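Side-chain contacts in probable ribosomal RNA small subunit methyltransferase (Thermus thermophilus, PDB 3DMH), which transfers a methyl group from S-adenosylmethionine to the N2 atom of a guanosine in 16S ribosomal RNA: residues A111-G114 and T115-Q119; S121-A124 and A125-L129; V56-G59 and S60-L63; S267-S270 and L271-G274; V323-A326 and A327-R331. One frame throughout, in Å; residues are numbered along the deposited sequence.

Contact 1. Residues A111-G114 and T115-Q119; sequences AGRG and TAYVQ. With SO4 (sulfate ion), chain C.
A water ties R113 O to Y117 N: it donates to R113 O at 2.8 Å and accepts the N-H of Y117, with 2.9 Å between its oxygen and Y117 N, so the carbonyl reaches the helix through a bridge. One residue later, G114 O accepts the N-H of V118 at 3.1 Å between O and N; the CG2 branch of V118 leans over the same oxygen and reaches on to A111 CA. This is the start of helix 115-128: a 3-10 turn at 111-113 runs into G114 at the N-cap, whose positive phi of 93° suits a residue without a side chain. R113 and Y117 point the same way, side by side. R113 CD sits 4.0 Å from the centroid of the Y117 ring, a CH-pi contact over the face, and the guanidinium is only 22° from parallel with the ring, its own face meeting Y117 CE2. The bend at chi3 (-87°) turns the guanidinium edge to a sulfate: R113 NE binds sulfate O2 at 2.9 Å and R113 NH2 binds sulfate O1 at 3.0 Å. G112 N holds a third sulfate oxygen, O3. R113 NH2 also bonds N53, while W95 meets the Y117 ring at a steep angle.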
loop_
_atom_site.group_PDB
_atom_site.type_symbol
_atom_site.label_atom_id
_atom_site.label_comp_id
_atom_site.label_asym_id
_atom_site.label_seq_id
_atom_site.Cartn_x
_atom_site.Cartn_y
_atom_site.Cartn_z
ATOM N N ALA A 111 -11.515 3.231 -1.054
ATOM C CA ALA A 111 -12.254 3.293 0.216
ATOM C C ALA A 111 -11.507 2.606 1.353
ATOM O O ALA A 111 -11.621 3.015 2.519
ATOM C CB ALA A 111 -13.637 2.688 0.041
ATOM N N GLY A 112 -10.758 1.561 1.012
ATOM C CA GLY A 112 -10.027 0.791 2.024
ATOM C C GLY A 112 -8.928 1.579 2.714
ATOM O O GLY A 112 -8.510 1.218 3.820
ATOM N N ARG A 113 -8.484 2.661 2.082
ATOM C CA ARG A 113 -7.500 3.558 2.672
ATOM C C ARG A 113 -8.100 4.688 3.539
ATOM O O ARG A 113 -7.363 5.489 4.117
ATOM C CB ARG A 113 -6.561 4.090 1.583
ATOM C CG ARG A 113 -5.479 3.057 1.216
ATOM C CD ARG A 113 -4.759 3.450 -0.041
ATOM N NE ARG A 113 -5.447 2.961 -1.236
ATOM C CZ ARG A 113 -4.969 3.046 -2.480
ATOM N NH1 ARG A 113 -3.789 3.592 -2.730
ATOM N NH2 ARG A 113 -5.671 2.551 -3.479
ATOM N N GLY A 114 -9.429 4.737 3.648
ATOM C CA GLY A 114 -10.097 5.658 4.584
ATOM C C GLY A 114 -10.514 7.016 4.048
ATOM O O GLY A 114 -10.130 7.414 2.949
ATOM N N THR A 115 -11.305 7.736 4.846
ATOM C CA THR A 115 -11.919 8.994 4.431
ATOM C C THR A 115 -10.939 10.068 3.964
ATOM O O THR A 115 -11.180 10.713 2.939
ATOM C CB THR A 115 -12.792 9.565 5.570
ATOM O OG1 THR A 115 -13.825 8.622 5.865
ATOM C CG2 THR A 115 -13.415 10.909 5.171
ATOM N N ALA A 116 -9.856 10.267 4.716
ATOM C CA ALA A 116 -8.882 11.310 4.401
ATOM C C ALA A 116 -8.242 11.047 3.039
ATOM O O ALA A 116 -8.099 11.962 2.218
ATOM C CB ALA A 116 -7.810 11.386 5.479
ATOM N N TYR A 117 -7.861 9.797 2.804
ATOM C CA TYR A 117 -7.226 9.439 1.539
ATOM C C TYR A 117 -8.184 9.604 0.364
ATOM O O TYR A 117 -7.804 10.118 -0.702
ATOM C CB TYR A 117 -6.704 8.007 1.592
ATOM C CG TYR A 117 -5.767 7.702 0.456
ATOM C CD1 TYR A 117 -4.406 7.972 0.568
ATOM C CD2 TYR A 117 -6.241 7.170 -0.744
ATOM C CE1 TYR A 117 -3.532 7.724 -0.458
ATOM C CE2 TYR A 117 -5.369 6.913 -1.793
ATOM C CZ TYR A 117 -4.007 7.176 -1.636
ATOM O OH TYR A 117 -3.135 6.943 -2.671
ATOM N N VAL A 118 -9.429 9.191 0.566
ATOM C CA VAL A 118 -10.453 9.337 -0.467
ATOM C C VAL A 118 -10.677 10.826 -0.730
ATOM O O VAL A 118 -10.756 11.252 -1.884
ATOM C CB VAL A 118 -11.792 8.625 -0.110
ATOM C CG1 VAL A 118 -12.867 8.927 -1.162
ATOM C CG2 VAL A 118 -11.604 7.114 0.042
ATOM N N GLN A 119 -10.777 11.630 0.336
ATOM C CA GLN A 119 -11.061 13.053 0.151
ATOM C C GLN A 119 -9.959 13.755 -0.632
ATOM O O GLN A 119 -10.237 14.572 -1.520
ATOM C CB GLN A 119 -11.261 13.753 1.505
ATOM C CG GLN A 119 -11.657 15.225 1.374
ATOM C CD GLN A 119 -13.052 15.411 0.807
ATOM O OE1 GLN A 119 -13.885 14.503 0.873
ATOM N NE2 GLN A 119 -13.315 16.590 0.242
HETATM S S SO4 C . -8.379 0.416 -1.792
HETATM O O1 SO4 C . -8.096 0.859 -3.169
HETATM O O2 SO4 C . -7.722 1.267 -0.810
HETATM O O3 SO4 C . -9.833 0.496 -1.554
HETATM O O4 SO4 C . -7.929 -0.967 -1.663
HETATM O O HOH W 1 -7.523 8.127 5.130
#

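Contact 2. Residues S121-A124 and A125-L129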
loop_
_atom_site.group_PDB
_atom_site.type_symbol
_atom_site.label_atom_id
_atom_site.label_comp_id
_atom_site.label_asym_id
_atom_site.label_seq_id
_atom_site.Cartn_x
_atom_site.Cartn_y
_atom_site.Cartn_z
ATOM N N SER A 121 -8.018 12.341 -2.715
ATOM C CA SER A 121 -8.166 11.834 -4.091
ATOM C C SER A 121 -9.265 12.554 -4.869
ATOM O O SER A 121 -9.090 12.874 -6.054
ATOM C CB SER A 121 -8.420 10.325 -4.099
ATOM O OG SER A 121 -7.267 9.633 -3.611
ATOM N N LEU A 122 -10.385 12.819 -4.191
ATOM C CA LEU A 122 -11.494 13.566 -4.797
ATOM C C LEU A 122 -11.070 14.981 -5.165
ATOM O O LEU A 122 -11.361 15.453 -6.264
ATOM C CB LEU A 122 -12.702 13.601 -3.854
ATOM C CG LEU A 122 -13.450 12.269 -3.694
ATOM C CD1 LEU A 122 -14.523 12.367 -2.608
ATOM C CD2 LEU A 122 -14.052 11.812 -5.024
ATOM N N VAL A 123 -10.385 15.661 -4.243
ATOM C CA VAL A 123 -9.902 17.016 -4.535
ATOM C C VAL A 123 -8.839 17.012 -5.639
ATOM O O VAL A 123 -8.852 17.880 -6.517
ATOM C CB VAL A 123 -9.372 17.723 -3.277
ATOM C CG1 VAL A 123 -8.932 19.134 -3.622
ATOM C CG2 VAL A 123 -10.454 17.761 -2.208
ATOM N N ALA A 124 -7.929 16.032 -5.614
ATOM C CA ALA A 124 -6.944 15.912 -6.684
ATOM C C ALA A 124 -7.648 15.781 -8.036
ATOM O O ALA A 124 -7.208 16.367 -9.034
ATOM C CB ALA A 124 -6.047 14.704 -6.449
ATOM N N ALA A 125 -8.717 14.985 -8.073
ATOM C CA ALA A 125 -9.480 14.784 -9.315
ATOM C C ALA A 125 -10.074 16.101 -9.802
ATOM O O ALA A 125 -9.949 16.455 -10.969
ATOM C CB ALA A 125 -10.574 13.750 -9.126
ATOM N N ALA A 126 -10.707 16.825 -8.882
ATOM C CA ALA A 126 -11.316 18.126 -9.197
ATOM C C ALA A 126 -10.271 19.130 -9.710
ATOM O O ALA A 126 -10.515 19.851 -10.685
ATOM C CB ALA A 126 -12.071 18.667 -7.989
ATOM N N ARG A 127 -9.104 19.148 -9.070
ATOM C CA ARG A 127 -8.004 20.028 -9.469
ATOM C C ARG A 127 -7.387 19.649 -10.819
ATOM O O ARG A 127 -7.016 20.533 -11.602
ATOM C CB ARG A 127 -6.932 20.061 -8.374
ATOM C CG ARG A 127 -7.457 20.602 -7.041
ATOM C CD ARG A 127 -6.355 20.806 -5.993
ATOM N NE ARG A 127 -5.291 21.690 -6.465
ATOM C CZ ARG A 127 -5.335 23.019 -6.394
ATOM N NH1 ARG A 127 -6.391 23.627 -5.866
ATOM N NH2 ARG A 127 -4.319 23.738 -6.857
ATOM N N ALA A 128 -7.282 18.344 -11.091
ATOM C CA ALA A 128 -6.669 17.860 -12.324
ATOM C C ALA A 128 -7.447 18.237 -13.573
ATOM O O ALA A 128 -6.861 18.400 -14.645
ATOM C CB ALA A 128 -6.506 16.337 -12.251
ATOM N N LEU A 129 -8.763 18.319 -13.434
ATOM C CA LEU A 129 -9.656 18.588 -14.550
ATOM C C LEU A 129 -9.611 20.049 -14.986
ATOM O O LEU A 129 -9.587 20.954 -14.152
ATOM C CB LEU A 129 -11.104 18.211 -14.180
ATOM C CG LEU A 129 -11.424 16.701 -14.128
ATOM C CD1 LEU A 129 -12.834 16.485 -13.574
ATOM C CD2 LEU A 129 -11.274 16.047 -15.496
#
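Helix 115-128 packs against the seven-stranded sheet that includes strands 102-108 and 133-140, and its last two turns make up this contact. Four consecutive i to i+4 bonds carry the backbone: A125 N to S121 O, A126 N to L122 O, R127 N to V123 O and A128 N to A124 O, all between 2.9 and 3.0 Å. A fifth, from L129 N to A125 O, is weak, and L129 is where the chain leaves helical geometry.

The main side-chain meeting is V123 with R127, one turn apart and pointing the same way. CG1 of V123, anti to the backbone N (chi1 -178°), lies 3.9 Å from CD of R127. The arginine stem also runs over the helix backbone, its CG 3.1 Å from V123 O. Further out the chain bends at chi3 (56°), and the guanidinium finds its partner beyond the helix, where NH1 bonds the carbonyl of P180. A125 rests on V105 and L135 of the sheet, A126 on L156 of helix 145-156. S121 OG turns back to Y117 O, one turn earlier.

Chemically, then, R127 is divided: its methylene groups join V123 in apolar packing along the helix, while its charged end reaches a backbone carbonyl outside the helix through NH1.

Contact 3. Residues V56-G59 and S60-L63; sequences VGWG and SLPL
The backbone bond that closes this turn runs from L61 N to W58 O, 3.2 Å between N and O. Its N-H points fairly straight at the oxygen (155°), but the donor stands above the carbonyl plane, with a C=O...N angle of 109°. A little further on, L63 N bonds S60 O at 3.0 Å and carries the winding into the 3-10 segment 61-63.

A water makes the second polar link. It donates to G57 O at 2.7 Å and to S60 OG at 2.8 Å, tying the residue before the turn to one inside it. The serine hydroxyl also bonds the carboxylate of D51.

W58 to L61 is a type I beta turn, with G59 and S60 at its corners, in the connection between strand 48-51 and strand 68-73 of the N-terminal sheet. G57 enters it at a positive phi of 94°, where a side chain would press on the carbonyl of V56.

Apolar contact comes from W58 and L61, whose side chains cross at about a right angle. Methyl CD2 of L61 meets the six-membered part of the indole, 3.8 Å from W58 CE3, with CZ3 almost as near. L61 CB, meanwhile, lies against G57 O, and P62 CD comes 3.8 Å from W58 O. Outside the turn, the indole meets the ring of H16 and packs on D36 and Q39 of helix 33-41, while L21 of strand 19-23 touches both W58 and L61.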
loop_
_atom_site.group_PDB
_atom_site.type_symbol
_atom_site.label_atom_id
_atom_site.label_comp_id
_atom_site.label_asym_id
_atom_site.label_seq_id
_atom_site.Cartn_x
_atom_site.Cartn_y
_atom_site.Cartn_z
ATOM N N VAL A 56 -3.850 -2.634 -11.595
ATOM C CA VAL A 56 -3.284 -3.246 -12.814
ATOM C C VAL A 56 -3.778 -2.572 -14.111
ATOM O O VAL A 56 -3.312 -2.902 -15.220
ATOM C CB VAL A 56 -3.489 -4.792 -12.867
ATOM C CG1 VAL A 56 -2.794 -5.470 -11.673
ATOM C CG2 VAL A 56 -4.956 -5.108 -12.889
ATOM N N GLY A 57 -4.702 -1.611 -13.987
ATOM C CA GLY A 57 -5.098 -0.779 -15.140
ATOM C C GLY A 57 -6.305 -1.216 -15.953
ATOM O O GLY A 57 -6.536 -0.709 -17.052
ATOM N N TRP A 58 -7.062 -2.168 -15.410
ATOM C CA TRP A 58 -8.259 -2.666 -16.102
ATOM C C TRP A 58 -9.377 -1.639 -16.229
ATOM O O TRP A 58 -9.995 -1.517 -17.275
ATOM C CB TRP A 58 -8.752 -3.921 -15.398
ATOM C CG TRP A 58 -9.945 -4.611 -16.032
ATOM C CD1 TRP A 58 -11.128 -4.897 -15.419
ATOM C CD2 TRP A 58 -10.045 -5.146 -17.369
ATOM N NE1 TRP A 58 -11.969 -5.558 -16.283
ATOM C CE2 TRP A 58 -11.335 -5.730 -17.484
ATOM C CE3 TRP A 58 -9.183 -5.182 -18.475
ATOM C CZ2 TRP A 58 -11.787 -6.338 -18.658
ATOM C CZ3 TRP A 58 -9.634 -5.785 -19.647
ATOM C CH2 TRP A 58 -10.930 -6.357 -19.728
ATOM N N GLY A 59 -9.615 -0.886 -15.158
ATOM C CA GLY A 59 -10.745 0.052 -15.128
ATOM C C GLY A 59 -10.735 1.118 -16.215
ATOM O O GLY A 59 -11.800 1.446 -16.772
ATOM N N SER A 60 -9.559 1.658 -16.534
ATOM C CA SER A 60 -9.476 2.715 -17.532
ATOM C C SER A 60 -8.909 2.195 -18.848
ATOM O O SER A 60 -8.698 2.970 -19.770
ATOM C CB SER A 60 -8.621 3.889 -17.024
ATOM O OG SER A 60 -7.319 3.455 -16.662
ATOM N N LEU A 61 -8.713 0.873 -18.946
ATOM C CA LEU A 61 -8.096 0.308 -20.169
ATOM C C LEU A 61 -8.827 0.646 -21.476
ATOM O O LEU A 61 -8.171 0.811 -22.510
ATOM C CB LEU A 61 -7.877 -1.196 -20.056
ATOM C CG LEU A 61 -6.886 -1.813 -21.056
ATOM C CD1 LEU A 61 -5.485 -1.219 -20.916
ATOM C CD2 LEU A 61 -6.822 -3.306 -20.810
ATOM N N PRO A 62 -10.170 0.742 -21.447
ATOM C CA PRO A 62 -10.864 1.099 -22.705
ATOM C C PRO A 62 -10.425 2.426 -23.322
ATOM O O PRO A 62 -10.632 2.639 -24.524
ATOM C CB PRO A 62 -12.347 1.141 -22.295
ATOM C CG PRO A 62 -12.425 0.155 -21.158
ATOM C CD PRO A 62 -11.138 0.415 -20.377
ATOM N N LEU A 63 -9.831 3.320 -22.516
ATOM C CA LEU A 63 -9.381 4.628 -23.005
ATOM C C LEU A 63 -8.035 4.560 -23.731
ATOM O O LEU A 63 -7.697 5.454 -24.494
ATOM C CB LEU A 63 -9.277 5.626 -21.838
ATOM C CG LEU A 63 -10.529 5.760 -20.962
ATOM C CD1 LEU A 63 -10.268 6.736 -19.812
ATOM C CD2 LEU A 63 -11.776 6.220 -21.761
HETATM O O HOH W 2 -5.532 1.706 -17.889
#

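Contact 4. Residues S267-S270 and L271-G274; sequences SVLS and LQKG
V268 and Q272 lie alongside each other, one helical turn apart and pointing the same way, whereas L269 crosses the glutamine at a slant. Q272 is extended beyond CG (chi2 171°), which lays its terminal amide across the ends of both neighbours. Its NE2 is 3.9 Å from CG1 of V268, and its OE1 is 3.6 Å from CD2 of L269. These are van der Waals contacts, made by the amide's O and N with aliphatic branches. Nearer the backbone, Q272 CG passes 3.4 Å from V268 O, the carbonyl that accepts the N-H of Q272 itself at 3.0 Å between N and O. The helical ladder continues on either side: L271 N to S267 O, K273 N to L269 O and G274 N to S270 O. S270 OG binds A266 O and also takes part in a bond with L203 N; S267 OG pairs with the carboxylate of D264. K273 runs out fully extended and makes a cation-pi contact with W186.

All of this belongs to helix 265-277, the crossover of a beta-alpha-beta unit in the methyltransferase domain. V268 packs on E262 of strand 257-262 and H286 of strand 283-286, L271 and Q272 on A284, and S270 on H202 of strand 196-202.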
loop_
_atom_site.group_PDB
_atom_site.type_symbol
_atom_site.label_atom_id
_atom_site.label_comp_id
_atom_site.label_asym_id
_atom_site.label_seq_id
_atom_site.Cartn_x
_atom_site.Cartn_y
_atom_site.Cartn_z
ATOM N N SER A 267 3.193 5.537 2.376
ATOM C CA SER A 267 3.853 5.007 3.548
ATOM C C SER A 267 5.366 5.209 3.500
ATOM O O SER A 267 5.981 5.564 4.512
ATOM C CB SER A 267 3.506 3.526 3.726
ATOM O OG SER A 267 2.125 3.405 4.078
ATOM N N VAL A 268 5.972 5.020 2.326
ATOM C CA VAL A 268 7.407 5.270 2.161
ATOM C C VAL A 268 7.734 6.723 2.522
ATOM O O VAL A 268 8.683 6.998 3.276
ATOM C CB VAL A 268 7.852 4.998 0.721
ATOM C CG1 VAL A 268 9.292 5.469 0.475
ATOM C CG2 VAL A 268 7.725 3.523 0.418
ATOM N N LEU A 269 6.950 7.655 1.989
ATOM C CA LEU A 269 7.191 9.089 2.258
ATOM C C LEU A 269 6.990 9.411 3.728
ATOM O O LEU A 269 7.705 10.238 4.303
ATOM C CB LEU A 269 6.273 9.971 1.420
ATOM C CG LEU A 269 6.510 9.847 -0.096
ATOM C CD1 LEU A 269 5.410 10.552 -0.876
ATOM C CD2 LEU A 269 7.878 10.403 -0.504
ATOM N N SER A 270 6.014 8.741 4.334
ATOM C CA SER A 270 5.772 8.885 5.777
ATOM C C SER A 270 6.967 8.447 6.610
ATOM O O SER A 270 7.412 9.188 7.500
ATOM C CB SER A 270 4.530 8.106 6.185
ATOM O OG SER A 270 3.388 8.600 5.502
ATOM N N LEU A 271 7.496 7.257 6.302
ATOM C CA LEU A 271 8.705 6.786 6.969
ATOM C C LEU A 271 9.870 7.770 6.794
ATOM O O LEU A 271 10.594 8.045 7.747
ATOM C CB LEU A 271 9.092 5.413 6.426
ATOM C CG LEU A 271 10.417 4.809 6.914
ATOM C CD1 LEU A 271 10.448 4.703 8.457
ATOM C CD2 LEU A 271 10.647 3.448 6.262
ATOM N N GLN A 272 10.055 8.287 5.576
ATOM C CA GLN A 272 11.163 9.211 5.320
ATOM C C GLN A 272 11.046 10.462 6.183
ATOM O O GLN A 272 12.050 10.930 6.747
ATOM C CB GLN A 272 11.232 9.550 3.824
ATOM C CG GLN A 272 11.777 8.380 3.003
ATOM C CD GLN A 272 11.680 8.570 1.500
ATOM O OE1 GLN A 272 10.940 9.420 1.007
ATOM N NE2 GLN A 272 12.426 7.766 0.761
ATOM N N LYS A 273 9.834 11.004 6.299
ATOM C CA LYS A 273 9.630 12.215 7.111
ATOM C C LYS A 273 9.854 11.910 8.588
ATOM O O LYS A 273 10.478 12.709 9.298
ATOM C CB LYS A 273 8.238 12.825 6.897
ATOM C CG LYS A 273 8.016 14.159 7.649
ATOM C CD LYS A 273 6.778 14.885 7.161
ATOM C CE LYS A 273 6.501 16.142 7.992
ATOM N NZ LYS A 273 5.347 16.919 7.442
ATOM N N GLY A 274 9.378 10.748 9.041
ATOM C CA GLY A 274 9.592 10.356 10.445
ATOM C C GLY A 274 11.063 10.173 10.795
ATOM O O GLY A 274 11.516 10.640 11.842
#

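Contact 5. Residues V323-A326 and A327-R331; sequences VNVA and AARLR
V325 and R329 stand side by side one turn apart, pointing the same way, and their closest side-chain atoms are V325 CG1 and R329 CG at 3.6 Å. The valine has CG1 anti to its own backbone N (chi1 167°), which turns that methyl down the helix toward the arginine. R329 in turn bends at chi2 (-83°) before running straight through chi3. The bend keeps CG down on the helix, 3.2 Å from V325 O, and sends the rest of the chain off the helix toward D290 and T294, with V325 CG1 near the plane at the guanidinium edge. Every nitrogen of that buried guanidinium is hydrogen-bonded: NE makes a salt bridge with D290, and NH1 reaches the carbonyls of T294 and A297. The charge is thus met by a carboxylate and by backbone oxygens of the segment leading to strand 299-304.

Here helix 317-329 of the Rossmann-like methyltransferase domain ends and strand 330-331 begins, on the way to strand 334-340. A327 N to V323 O (3.1 Å) and A328 N to N324 O (3.2 Å) are ordinary helical bonds. R329 N is held by V325 O at 2.8 Å and, weakly, by A326 O. That same A326 O takes a second weak bond from L330 N, the first residue to leave helical geometry.

L330 folds its side chain back over this carbonyl, its CG 3.4 Å from A326 O, while the leucine also packs on I302, F336 and F354. A326 touches I302 and F336, and A327 touches K353 and F354 of helix 346-354.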
loop_
_atom_site.group_PDB
_atom_site.type_symbol
_atom_site.label_atom_id
_atom_site.label_comp_id
_atom_site.label_asym_id
_atom_site.label_seq_id
_atom_site.Cartn_x
_atom_site.Cartn_y
_atom_site.Cartn_z
ATOM N N VAL A 323 7.193 -14.305 4.774
ATOM C CA VAL A 323 7.837 -15.414 5.490
ATOM C C VAL A 323 8.882 -16.082 4.606
ATOM O O VAL A 323 9.986 -16.328 5.061
ATOM C CB VAL A 323 6.808 -16.442 5.931
ATOM C CG1 VAL A 323 7.488 -17.672 6.587
ATOM C CG2 VAL A 323 5.869 -15.800 6.906
ATOM N N ASN A 324 8.528 -16.350 3.346
ATOM C CA ASN A 324 9.471 -17.021 2.430
ATOM C C ASN A 324 10.694 -16.142 2.220
ATOM O O ASN A 324 11.833 -16.624 2.219
ATOM C CB ASN A 324 8.821 -17.332 1.075
ATOM C CG ASN A 324 7.621 -18.257 1.194
ATOM O OD1 ASN A 324 7.463 -18.979 2.179
ATOM N ND2 ASN A 324 6.761 -18.236 0.179
ATOM N N VAL A 325 10.455 -14.839 2.052
ATOM C CA VAL A 325 11.561 -13.912 1.854
ATOM C C VAL A 325 12.444 -13.813 3.111
ATOM O O VAL A 325 13.662 -13.823 3.009
ATOM C CB VAL A 325 11.045 -12.542 1.348
ATOM C CG1 VAL A 325 12.128 -11.464 1.443
ATOM C CG2 VAL A 325 10.562 -12.682 -0.087
ATOM N N ALA A 326 11.831 -13.764 4.296
ATOM C CA ALA A 326 12.589 -13.688 5.532
ATOM C C ALA A 326 13.562 -14.857 5.652
ATOM O O ALA A 326 14.740 -14.675 5.999
ATOM C CB ALA A 326 11.647 -13.663 6.719
ATOM N N ALA A 327 13.074 -16.061 5.376
ATOM C CA ALA A 327 13.927 -17.250 5.436
ATOM C C ALA A 327 15.099 -17.147 4.459
ATOM O O ALA A 327 16.241 -17.513 4.787
ATOM C CB ALA A 327 13.099 -18.490 5.144
ATOM N N ALA A 328 14.809 -16.650 3.261
ATOM C CA ALA A 328 15.792 -16.566 2.191
ATOM C C ALA A 328 16.816 -15.447 2.383
ATOM O O ALA A 328 17.949 -15.552 1.901
ATOM C CB ALA A 328 15.086 -16.424 0.831
ATOM N N ARG A 329 16.431 -14.396 3.101
ATOM C CA ARG A 329 17.258 -13.200 3.225
ATOM C C ARG A 329 18.090 -13.193 4.497
ATOM O O ARG A 329 18.939 -12.318 4.657
ATOM C CB ARG A 329 16.394 -11.936 3.192
ATOM C CG ARG A 329 15.703 -11.612 1.852
ATOM C CD ARG A 329 16.678 -10.902 0.955
ATOM N NE ARG A 329 16.137 -10.606 -0.373
ATOM C CZ ARG A 329 16.883 -10.218 -1.404
ATOM N NH1 ARG A 329 18.210 -10.074 -1.278
ATOM N NH2 ARG A 329 16.312 -9.972 -2.578
ATOM N N LEU A 330 17.831 -14.132 5.410
ATOM C CA LEU A 330 18.609 -14.214 6.659
ATOM C C LEU A 330 19.921 -14.959 6.482
ATOM O O LEU A 330 19.960 -16.024 5.850
ATOM C CB LEU A 330 17.811 -14.886 7.783
ATOM C CG LEU A 330 16.828 -13.981 8.530
ATOM C CD1 LEU A 330 15.842 -14.790 9.398
ATOM C CD2 LEU A 330 17.568 -12.940 9.366
ATOM N N ARG A 331 20.988 -14.397 7.048
ATOM C CA ARG A 331 22.268 -15.095 7.142
ATOM C C ARG A 331 22.160 -16.211 8.172
ATOM O O ARG A 331 21.328 -16.144 9.075
ATOM C CB ARG A 331 23.395 -14.126 7.520
ATOM C CG ARG A 331 23.913 -13.338 6.336
ATOM C CD ARG A 331 25.147 -12.521 6.682
ATOM N NE ARG A 331 24.775 -11.340 7.444
ATOM C CZ ARG A 331 24.690 -10.107 6.954
ATOM N NH1 ARG A 331 24.984 -9.842 5.686
ATOM N NH2 ARG A 331 24.313 -9.123 7.755
#

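The chain holds two sheets of the same strand order, and the contacts divide between them. Contacts 1, 2 and 3 go with the first sheet, contacts 4 and 5 with the second. Contacts 1 and 2 occupy the start and end of helix 115-128, their centres about 14 Å apart. Contact 4 comes nearest the cofactor: the S267 side chain is about 4 Å from S-adenosylmethionine and about 3 Å from that of E262, which binds it. The R113 side chain of contact 1 lies about 8 Å from the cofactor. In contact 5, V325 lies about 4 Å from the cofactor-binding V289, side chain to side chain. Contacts 2 and 3 lie away from the known sites.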